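Peptide-binding protein (Photobacterium damsela subsp. piscicida, PDB 6SQX) probably acts as a secreted cysteine-type endopeptidase of the NlpC/P60 family that cleaves the cell-wall peptidoglycan of potentially competing bacteria. Local coordinates at residues Phe173-Leu178 with Tyr313-Met318; Tyr107-Leu112 with Thr156-Tyr161; Ala149-Leu154 with Gly208-Ser213. All coordinates share one frame; numbering follows the deposited sequence.

Contact 1: residues Phe173-Leu178 with Tyr313-Met318; sequences FDYIQL and YGWGGM. With EDO (1,2-ethanediol), chain P.
One face of the W315 indole is met by F173, whose CD1 stands 3.3 Å above its plane toward the rim, by Y175 CE1 and by O1 of an ethanediol; D174 O and Y313 OH lie at the indole edge, near its plane. F173 in turn carries the ethanediol C2 over one of its own faces, while Y313 CE1 approaches its CZ obliquely. The four rings form an aromatic cluster between the SH3b1-type domain and the NlpC/P60 domain, close to the probable active site: Y313 OH is hydrogen-bonded to the cysteinesulfonic acid at position 324. All three aromatic pairs across the contact are oblique, with the F173 plane 45° from the five-membered ring of W315. D174 starts a type I turn and closes an Asx turn by accepting I176 N on OD1, an atom that also takes F160 N. A water bridges the two segments, accepting from W315 NE1 and donating to Y175 O and Q177 O. Q177, its CG anti to N and the chain bent beyond, gives the direct hydrogen bond: NE2 to G316 O, 2.8 Å and 165°, with the acceptor in the amide plane but the donor 39° above the carbonyl plane.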
# COMPACT_ATOMS: atom_id res chain seq x y z
N PHE A 173 2.62 3.01 -14.29
CA PHE A 173 3.20 1.66 -14.19
C PHE A 173 4.70 1.65 -14.47
O PHE A 173 5.19 1.01 -15.41
CB PHE A 173 2.42 0.73 -15.11
CG PHE A 173 0.99 0.56 -14.71
CD1 PHE A 173 0.64 -0.23 -13.61
CD2 PHE A 173 -0.03 1.30 -15.36
CE1 PHE A 173 -0.70 -0.34 -13.19
CE2 PHE A 173 -1.36 1.17 -14.96
CZ PHE A 173 -1.69 0.37 -13.85
N ASP A 174 5.44 2.38 -13.62
CA ASP A 174 6.90 2.29 -13.56
C ASP A 174 7.24 1.10 -12.67
O ASP A 174 7.02 1.15 -11.47
CB ASP A 174 7.41 3.59 -12.92
CG ASP A 174 8.91 3.54 -12.57
OD1 ASP A 174 9.59 2.55 -12.93
OD2 ASP A 174 9.39 4.50 -11.95
N TYR A 175 7.77 0.04 -13.28
CA TYR A 175 7.92 -1.19 -12.50
C TYR A 175 9.03 -1.12 -11.47
O TYR A 175 9.07 -2.00 -10.59
CB TYR A 175 8.09 -2.38 -13.46
CG TYR A 175 6.77 -2.63 -14.17
CD1 TYR A 175 5.67 -3.16 -13.48
CD2 TYR A 175 6.57 -2.20 -15.48
CE1 TYR A 175 4.42 -3.32 -14.14
CE2 TYR A 175 5.36 -2.38 -16.13
CZ TYR A 175 4.29 -2.92 -15.44
OH TYR A 175 3.07 -3.08 -16.07
N ILE A 176 9.88 -0.09 -11.51
CA ILE A 176 10.87 0.13 -10.45
C ILE A 176 10.21 0.61 -9.17
O ILE A 176 10.79 0.49 -8.08
CB ILE A 176 11.95 1.13 -10.90
CG1 ILE A 176 12.55 0.73 -12.25
CG2 ILE A 176 13.04 1.31 -9.84
CD1 ILE A 176 13.18 -0.64 -12.27
N GLN A 177 9.00 1.18 -9.26
CA GLN A 177 8.35 1.78 -8.10
C GLN A 177 7.68 0.71 -7.23
O GLN A 177 6.82 -0.05 -7.72
CB GLN A 177 7.32 2.78 -8.61
CG GLN A 177 6.55 3.50 -7.44
CD GLN A 177 7.51 4.09 -6.36
OE1 GLN A 177 8.58 4.66 -6.71
NE2 GLN A 177 7.15 3.92 -5.07
N LEU A 178 8.06 0.63 -5.95
CA LEU A 178 7.54 -0.45 -5.11
C LEU A 178 6.55 -0.02 -4.03
O LEU A 178 5.49 -0.64 -3.87
CB LEU A 178 8.70 -1.14 -4.39
CG LEU A 178 9.67 -1.88 -5.31
CD1 LEU A 178 10.76 -2.58 -4.46
CD2 LEU A 178 8.98 -2.91 -6.24
N TYR A 313 -4.86 6.71 -8.76
CA TYR A 313 -4.20 5.40 -8.67
C TYR A 313 -2.71 5.57 -8.96
O TYR A 313 -2.32 5.99 -10.06
CB TYR A 313 -4.82 4.47 -9.71
CG TYR A 313 -4.22 3.07 -9.68
CD1 TYR A 313 -3.03 2.77 -10.38
CD2 TYR A 313 -4.82 2.06 -8.91
CE1 TYR A 313 -2.48 1.50 -10.34
CE2 TYR A 313 -4.27 0.79 -8.86
CZ TYR A 313 -3.11 0.54 -9.56
OH TYR A 313 -2.53 -0.76 -9.52
N GLY A 314 -1.88 5.17 -7.99
CA GLY A 314 -0.44 5.19 -8.19
C GLY A 314 0.15 3.79 -8.06
O GLY A 314 0.26 3.29 -6.93
N TRP A 315 0.53 3.16 -9.18
CA TRP A 315 1.19 1.85 -9.11
C TRP A 315 2.37 1.91 -8.16
O TRP A 315 3.23 2.79 -8.27
CB TRP A 315 1.68 1.44 -10.51
CG TRP A 315 2.51 0.19 -10.46
CD1 TRP A 315 3.86 0.10 -10.55
CD2 TRP A 315 2.01 -1.14 -10.29
NE1 TRP A 315 4.24 -1.21 -10.42
CE2 TRP A 315 3.13 -1.99 -10.25
CE3 TRP A 315 0.74 -1.68 -10.12
CZ2 TRP A 315 3.01 -3.39 -10.14
CZ3 TRP A 315 0.61 -3.05 -10.00
CH2 TRP A 315 1.74 -3.90 -9.98
N GLY A 316 2.45 0.96 -7.23
CA GLY A 316 3.60 0.94 -6.33
C GLY A 316 3.72 2.14 -5.40
O GLY A 316 4.78 2.37 -4.82
N GLY A 317 2.65 2.94 -5.25
CA GLY A 317 2.77 4.17 -4.48
C GLY A 317 3.36 5.33 -5.26
O GLY A 317 3.77 6.33 -4.65
N MET A 318 3.39 5.22 -6.59
CA MET A 318 3.94 6.26 -7.47
C MET A 318 3.44 7.65 -7.08
O MET A 318 2.23 7.91 -7.02
CB MET A 318 3.56 6.00 -8.93
CG MET A 318 4.33 6.80 -9.97
SD MET A 318 6.01 6.16 -10.22
CE MET A 318 6.45 7.02 -11.76
C1 EDO P . -0.37 -3.96 -14.19
O1 EDO P . 0.96 -4.38 -13.95
C2 EDO P . -0.29 -3.11 -15.45
O2 EDO P . -1.60 -2.78 -15.91
O HOH W 1 6.74 -2.34 -9.36

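Contact 2: residues Tyr107-Leu112 with Thr156-Tyr161; sequences YDKNYL and TSDAFY. With EDO (1,2-ethanediol), chain S.
Y111 turns the edge of its ring onto a face of Y161, a T-shaped pair with planes at 85° and CE1 of Y111 lying 3.7 Å from CD2 of Y161. The edge of the Y161 ring meets something different: D108 O lies near its plane, 3.3 Å from CD2, and a water there links Y161 OH to K109 O. Y107 places its own ring edge, at CD1, against Y161 O. Alongside the ring contacts, the backbones pair as a single antiparallel hydrogen-bonded bridge, in which Y107 N donates to Y161 O (2.8 Å) and Y161 N returns a nearly straight bond to Y107 O (2.9 Å).

The side chains of D108 and D158 cross with their carboxylate planes 49° apart. D108, its CG between N and the carbonyl carbon (chi1 72°), folds OD1 back over its type I turn, where N110 N and L112 N reach it from opposite faces; the first of these bonds makes an Asx turn. D158 OD1 grips K109 N nearly along its C-O axis at 2.9 Å and also accepts A159 N. A water 2.7 Å from D108 OD2 and 2.6 Å from D158 OD2 lies between the like charges and may ease their repulsion.

The contact joins the loop linking helices 90-102 and 118-126 to the SH3b1-type domain, in its loop between strands 149-152 and 177-181, while F160 turns away to meet Y101 of helix 90-102.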
# COMPACT_ATOMS: atom_id res chain seq x y z
N TYR A 107 11.22 1.54 -21.52
CA TYR A 107 11.22 2.98 -21.74
C TYR A 107 11.49 3.68 -20.42
O TYR A 107 11.12 3.19 -19.36
CB TYR A 107 9.87 3.46 -22.26
CG TYR A 107 9.61 2.83 -23.61
CD1 TYR A 107 9.06 1.57 -23.70
CD2 TYR A 107 10.00 3.46 -24.80
CE1 TYR A 107 8.88 0.94 -24.90
CE2 TYR A 107 9.81 2.83 -26.04
CZ TYR A 107 9.23 1.58 -26.09
OH TYR A 107 9.04 0.97 -27.32
N ASP A 108 12.13 4.86 -20.52
CA ASP A 108 12.58 5.58 -19.33
C ASP A 108 11.54 6.60 -18.85
O ASP A 108 10.39 6.62 -19.30
CB ASP A 108 13.96 6.20 -19.56
CG ASP A 108 13.96 7.39 -20.51
OD1 ASP A 108 12.88 7.94 -20.87
OD2 ASP A 108 15.10 7.84 -20.84
N LYS A 109 11.96 7.47 -17.93
CA LYS A 109 11.04 8.41 -17.27
C LYS A 109 10.49 9.46 -18.23
O LYS A 109 9.46 10.08 -17.93
CB LYS A 109 11.75 9.08 -16.09
CG LYS A 109 12.80 10.08 -16.50
CD LYS A 109 13.53 10.66 -15.25
CE LYS A 109 14.40 11.86 -15.66
NZ LYS A 109 15.17 12.42 -14.49
N ASN A 110 11.15 9.65 -19.36
CA ASN A 110 10.71 10.58 -20.40
C ASN A 110 10.14 9.85 -21.60
O ASN A 110 9.98 10.45 -22.66
CB ASN A 110 11.86 11.49 -20.83
CG ASN A 110 12.30 12.44 -19.71
OD1 ASN A 110 13.48 12.51 -19.34
ND2 ASN A 110 11.34 13.18 -19.16
N TYR A 111 9.80 8.56 -21.44
CA TYR A 111 9.18 7.73 -22.47
C TYR A 111 10.14 7.43 -23.62
O TYR A 111 9.71 7.08 -24.74
CB TYR A 111 7.86 8.32 -22.99
CG TYR A 111 6.66 8.07 -22.11
CD1 TYR A 111 6.75 7.35 -20.91
CD2 TYR A 111 5.40 8.54 -22.50
CE1 TYR A 111 5.59 7.09 -20.11
CE2 TYR A 111 4.25 8.30 -21.73
CZ TYR A 111 4.33 7.57 -20.52
OH TYR A 111 3.19 7.33 -19.77
N LEU A 112 11.53 7.60 -23.38
CA LEU A 112 12.51 7.25 -24.41
C LEU A 112 13.00 5.83 -24.18
O LEU A 112 13.05 5.36 -23.04
CB LEU A 112 13.71 8.19 -24.32
CG LEU A 112 13.41 9.65 -24.67
CD1 LEU A 112 14.61 10.50 -24.32
CD2 LEU A 112 13.11 9.76 -26.15
N THR A 156 17.61 4.09 -8.41
CA THR A 156 17.48 5.04 -9.51
C THR A 156 16.09 5.64 -9.45
O THR A 156 15.12 4.97 -9.06
CB THR A 156 17.68 4.37 -10.89
OG1 THR A 156 17.58 5.35 -11.95
CG2 THR A 156 16.65 3.27 -11.13
N SER A 157 16.03 6.93 -9.80
CA SER A 157 14.75 7.60 -9.99
C SER A 157 14.22 7.44 -11.40
O SER A 157 13.09 7.85 -11.68
CB SER A 157 14.88 9.09 -9.64
OG SER A 157 15.89 9.70 -10.42
N ASP A 158 15.01 6.85 -12.29
CA ASP A 158 14.56 6.63 -13.65
C ASP A 158 13.56 5.48 -13.64
O ASP A 158 13.58 4.64 -12.73
CB ASP A 158 15.75 6.27 -14.53
CG ASP A 158 15.50 6.54 -16.01
OD1 ASP A 158 14.39 7.03 -16.36
OD2 ASP A 158 16.40 6.28 -16.85
N ALA A 159 12.64 5.51 -14.61
CA ALA A 159 11.55 4.55 -14.69
C ALA A 159 11.91 3.38 -15.58
O ALA A 159 12.82 3.47 -16.42
CB ALA A 159 10.30 5.23 -15.27
N PHE A 160 11.16 2.28 -15.40
CA PHE A 160 11.06 1.23 -16.42
C PHE A 160 9.59 1.07 -16.76
O PHE A 160 8.83 0.50 -15.95
CB PHE A 160 11.64 -0.12 -15.97
CG PHE A 160 11.60 -1.17 -17.05
CD1 PHE A 160 10.45 -1.92 -17.29
CD2 PHE A 160 12.68 -1.36 -17.87
CE1 PHE A 160 10.39 -2.85 -18.32
CE2 PHE A 160 12.64 -2.29 -18.90
CZ PHE A 160 11.49 -3.04 -19.12
N TYR A 161 9.19 1.58 -17.92
CA TYR A 161 7.86 1.41 -18.48
C TYR A 161 7.91 0.42 -19.63
O TYR A 161 8.90 0.36 -20.37
CB TYR A 161 7.34 2.72 -19.05
CG TYR A 161 7.10 3.81 -18.04
CD1 TYR A 161 6.08 3.69 -17.07
CD2 TYR A 161 7.84 4.98 -18.09
CE1 TYR A 161 5.85 4.70 -16.14
CE2 TYR A 161 7.59 6.04 -17.20
CZ TYR A 161 6.61 5.87 -16.21
OH TYR A 161 6.36 6.89 -15.31
C1 EDO S . 9.07 13.32 -13.90
O1 EDO S . 9.93 14.47 -13.95
C2 EDO S . 8.86 12.83 -15.33
O2 EDO S . 10.12 12.84 -16.01
O HOH W 2 17.16 7.36 -19.10
O HOH W 3 8.17 9.04 -15.49
O HOH W 4 16.30 9.90 -13.16

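Contact 3: residues Ala149-Leu154 with Gly208-Ser213; sequences AQVRSL and GWVPTS
Two backbone hydrogen bonds tie R152 to W209: R152 N to W209 O and W209 N to R152 O, both 2.8 Å, the second nearly straight at 177°. This is a single antiparallel hydrogen-bonded bridge between strand 149-152 and residues 208-211 of strand 206-211, whose N-to-C directions make 141°, well short of strictly antiparallel, within the SH3-type beta fold. A weaker CA-H...O contact from V151 CA to W209 O adds to it.

Apolar packing fills the neighbouring positions. V210 CG1, anti to its carbonyl carbon (chi1 -65°), touches A149 CB and V151 CG2, each at 3.8 Å. V151 CG1 presses on G208 CA at 3.4 Å, closer than two carbons normally pack; G208 has no side chain there, and its backbone angles also call for glycine.

The W209 indole presents an edge to 149-154, with CD1 3.5 Å from S153 O and R152 O near its plane. NE1 is hydrogen-bonded to E94.

The R152 guanidinium leads away from the bridge, to a salt bridge with D174 and hydrogen bonds with Q177 and T156. Strand 149-152 lies between its sheet partner 177-181 and the outermost strand 206-211 of the five-stranded sheet, with S153 and L154 against helix 90-102.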
# COMPACT_ATOMS: atom_id res chain seq x y z
N ALA A 149 9.20 8.59 1.45
CA ALA A 149 10.12 8.03 0.47
C ALA A 149 9.41 7.10 -0.52
O ALA A 149 8.58 6.26 -0.12
CB ALA A 149 11.23 7.27 1.21
N GLN A 150 9.77 7.22 -1.80
CA GLN A 150 9.37 6.24 -2.80
C GLN A 150 10.42 5.14 -2.85
O GLN A 150 11.56 5.39 -3.25
CB GLN A 150 9.21 6.90 -4.17
CG GLN A 150 8.00 7.88 -4.14
CD GLN A 150 7.66 8.43 -5.45
OE1 GLN A 150 7.07 7.76 -6.29
NE2 GLN A 150 8.06 9.68 -5.68
N VAL A 151 10.03 3.93 -2.41
CA VAL A 151 10.96 2.81 -2.37
C VAL A 151 11.06 2.25 -3.78
O VAL A 151 10.03 2.00 -4.46
CB VAL A 151 10.47 1.73 -1.39
CG1 VAL A 151 11.50 0.54 -1.37
CG2 VAL A 151 10.31 2.34 0.01
N ARG A 152 12.29 2.03 -4.21
CA ARG A 152 12.62 1.65 -5.59
C ARG A 152 13.29 0.27 -5.61
O ARG A 152 14.08 -0.06 -4.72
CB ARG A 152 13.63 2.69 -6.19
CG ARG A 152 13.21 4.19 -6.02
CD ARG A 152 11.98 4.56 -6.87
NE ARG A 152 12.36 4.61 -8.29
CZ ARG A 152 11.51 4.63 -9.31
NH1 ARG A 152 10.20 4.58 -9.04
NH2 ARG A 152 11.97 4.70 -10.56
N SER A 153 13.03 -0.51 -6.66
CA SER A 153 13.64 -1.84 -6.68
C SER A 153 15.12 -1.79 -7.02
O SER A 153 15.84 -2.76 -6.73
CB SER A 153 12.90 -2.73 -7.66
OG SER A 153 13.10 -2.31 -9.00
N LEU A 154 15.60 -0.73 -7.67
CA LEU A 154 16.99 -0.46 -8.00
C LEU A 154 17.25 0.98 -7.59
O LEU A 154 16.32 1.79 -7.56
CB LEU A 154 17.20 -0.56 -9.51
CG LEU A 154 17.05 -1.95 -10.12
CD1 LEU A 154 17.13 -1.86 -11.64
CD2 LEU A 154 18.14 -2.89 -9.56
N GLY A 208 13.71 -2.30 -0.34
CA GLY A 208 14.14 -1.60 -1.53
C GLY A 208 14.95 -0.36 -1.22
O GLY A 208 15.34 -0.13 -0.09
N TRP A 209 15.25 0.40 -2.27
CA TRP A 209 16.20 1.50 -2.19
C TRP A 209 15.48 2.84 -2.06
O TRP A 209 14.44 3.08 -2.70
CB TRP A 209 17.03 1.55 -3.48
CG TRP A 209 17.88 0.30 -3.71
CD1 TRP A 209 17.47 -0.87 -4.28
CD2 TRP A 209 19.27 0.13 -3.38
NE1 TRP A 209 18.52 -1.78 -4.31
CE2 TRP A 209 19.63 -1.18 -3.79
CE3 TRP A 209 20.23 0.95 -2.80
CZ2 TRP A 209 20.93 -1.69 -3.62
CZ3 TRP A 209 21.51 0.45 -2.62
CH2 TRP A 209 21.86 -0.85 -3.05
N VAL A 210 16.05 3.73 -1.26
CA VAL A 210 15.52 5.08 -1.05
C VAL A 210 16.69 6.04 -1.03
O VAL A 210 17.83 5.64 -0.78
CB VAL A 210 14.76 5.20 0.29
CG1 VAL A 210 13.49 4.32 0.30
CG2 VAL A 210 15.73 4.90 1.46
N PRO A 211 16.45 7.33 -1.26
CA PRO A 211 17.54 8.30 -1.13
C PRO A 211 18.11 8.26 0.27
O PRO A 211 17.38 8.18 1.26
CB PRO A 211 16.83 9.64 -1.38
CG PRO A 211 15.63 9.25 -2.23
CD PRO A 211 15.17 7.96 -1.65
N THR A 212 19.44 8.30 0.35
CA THR A 212 20.08 8.29 1.66
C THR A 212 19.59 9.44 2.54
O THR A 212 19.44 9.28 3.76
CB THR A 212 21.59 8.30 1.49
OG1 THR A 212 21.95 7.11 0.77
CG2 THR A 212 22.34 8.37 2.86
N SER A 213 19.30 10.60 1.94
CA SER A 213 18.82 11.73 2.73
C SER A 213 17.45 11.48 3.35
O SER A 213 17.02 12.27 4.20
CB SER A 213 18.77 12.98 1.84
OG SER A 213 17.92 12.77 0.73

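R152 links all three contacts: it belongs to contact 3, and its guanidinium finds polar partners in both of the others. Contacts 1 and 2, with centres about 12 Å apart, are joined by a backbone hydrogen bond, Y175 N to F160 O (2.9 Å). Contacts 1 and 3, centres about 13 Å apart, are neighbours through the two-stranded sheet, where L178 N meets V151 O at 2.8 Å and S153 N meets I176 O at 2.8 Å. Contact 1 alone joins the NlpC/P60 range, near the oxidised cysteine at position 324; contacts 2 and 3 both touch its 173-178 segment, their own centres about 15 Å apart.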